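Phosphonomutase (Burkholderia cenocepacia J2315, PDB 4MG4) is a phosphonomutase-family protein with a TIM-barrel fold, found as an assembly of two copies of one chain. Local coordinates at residues Q248-K251 and T252-A255. Residues are numbered along the deposited sequence; the frame is centred on the assembly and turned at random.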
loop_
_atom_site.group_PDB
_atom_site.type_symbol
_atom_site.label_atom_id
_atom_site.label_comp_id
_atom_site.label_asym_id
_atom_site.label_seq_id
_atom_site.Cartn_x
_atom_site.Cartn_y
_atom_site.Cartn_z
ATOM N N GLN A 248 0.496 -5.350 -10.857
ATOM C CA GLN A 248 -0.629 -4.906 -11.696
ATOM C C GLN A 248 -1.295 -3.636 -11.159
ATOM O O GLN A 248 -1.630 -2.700 -11.942
ATOM C CB GLN A 248 -1.661 -6.029 -11.840
ATOM C CG GLN A 248 -1.087 -7.197 -12.628
ATOM C CD GLN A 248 -0.752 -6.794 -14.041
ATOM O OE1 GLN A 248 0.408 -6.804 -14.452
ATOM N NE2 GLN A 248 -1.760 -6.373 -14.775
ATOM N N ALA A 249 -1.544 -3.601 -9.858
ATOM C CA ALA A 249 -2.120 -2.402 -9.198
ATOM C C ALA A 249 -1.223 -1.171 -9.472
ATOM O O ALA A 249 -1.736 -0.068 -9.790
ATOM C CB ALA A 249 -2.290 -2.637 -7.707
ATOM N N MET A 250 0.085 -1.353 -9.416
ATOM C CA MET A 250 1.001 -0.265 -9.591
ATOM C C MET A 250 1.098 0.123 -11.078
ATOM O O MET A 250 1.382 1.289 -11.387
ATOM C CB MET A 250 2.400 -0.582 -9.037
ATOM C CG MET A 250 2.496 -0.746 -7.521
ATOM S SD MET A 250 1.924 0.776 -6.712
ATOM C CE MET A 250 0.295 0.391 -6.161
ATOM N N LYS A 251 0.907 -0.826 -11.997
ATOM C CA LYS A 251 0.858 -0.479 -13.426
ATOM C C LYS A 251 -0.285 0.483 -13.717
ATOM O O LYS A 251 -0.114 1.518 -14.458
ATOM C CB LYS A 251 0.809 -1.736 -14.315
ATOM C CG LYS A 251 2.219 -2.217 -14.686
ATOM C CD LYS A 251 2.345 -3.675 -15.148
ATOM C CE LYS A 251 1.341 -4.050 -16.203
ATOM N NZ LYS A 251 1.545 -5.499 -16.564
ATOM N N THR A 252 -1.430 0.212 -13.111
ATOM C CA THR A 252 -2.604 1.042 -13.273
ATOM C C THR A 252 -2.332 2.464 -12.761
ATOM O O THR A 252 -2.721 3.456 -13.412
ATOM C CB THR A 252 -3.792 0.435 -12.540
ATOM O OG1 THR A 252 -4.213 -0.733 -13.256
ATOM C CG2 THR A 252 -4.933 1.406 -12.462
ATOM N N LEU A 253 -1.659 2.534 -11.609
ATOM C CA LEU A 253 -1.257 3.804 -11.025
ATOM C C LEU A 253 -0.293 4.558 -11.957
ATOM O O LEU A 253 -0.550 5.744 -12.283
ATOM C CB LEU A 253 -0.649 3.621 -9.629
ATOM C CG LEU A 253 -0.131 4.901 -8.952
ATOM C CD1 LEU A 253 -1.236 5.928 -8.732
ATOM C CD2 LEU A 253 0.509 4.511 -7.632
ATOM N N ALA A 254 0.782 3.913 -12.385
ATOM C CA ALA A 254 1.739 4.581 -13.284
ATOM C C ALA A 254 1.072 5.062 -14.586
ATOM O O ALA A 254 1.388 6.157 -15.102
ATOM C CB ALA A 254 2.898 3.677 -13.594
ATOM N N ALA A 255 0.145 4.279 -15.124
ATOM C CA ALA A 255 -0.512 4.674 -16.376
ATOM C C ALA A 255 -1.425 5.907 -16.186
ATOM O O ALA A 255 -1.466 6.800 -17.063
ATOM C CB ALA A 255 -1.296 3.516 -16.952
HETATM O O HOH W 1 -2.656 -2.807 -14.953
#
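The chi1 of M250 (-67°) sets CG beside its own backbone N, and L253 places CG beside its carbonyl carbon, anti to the backbone N (chi1 177°); from these starts the two side chains run side by side and point the same way. Further bends at chi2 and chi3 of M250 leave the sulfur flanking one branch of the leucine, SD to CD2 of L253 at 4.1 Å, a loose apolar contact between buried residues.

T252 illustrates how a helical threonine can serve both its own turn and a partner chain. Its hydroxyl lies near Q248 O of the preceding turn, and a water 3.1 Å from T252 OG1 bridges it to Q248, donating to Q248 O. That carbonyl oxygen also accepts T252 N at 3.1 Å, so two donors share it, while OG1 is hydrogen-bonded to T252 OG1 of the second subunit.

On the more open side, K251 NZ donates to Q248 OE1 at 2.7 Å, folding the lysine chain back over the preceding turn. Beneath these contacts runs regular i to i+4 bonding, straightest between A254 N and M250 O (2.9 Å, 173°). M250 and A254 both pack on V41 of the second subunit, and L253 on its P245: an amphipathic helix, following the last strand of a TIM barrel, used as a dimer interface.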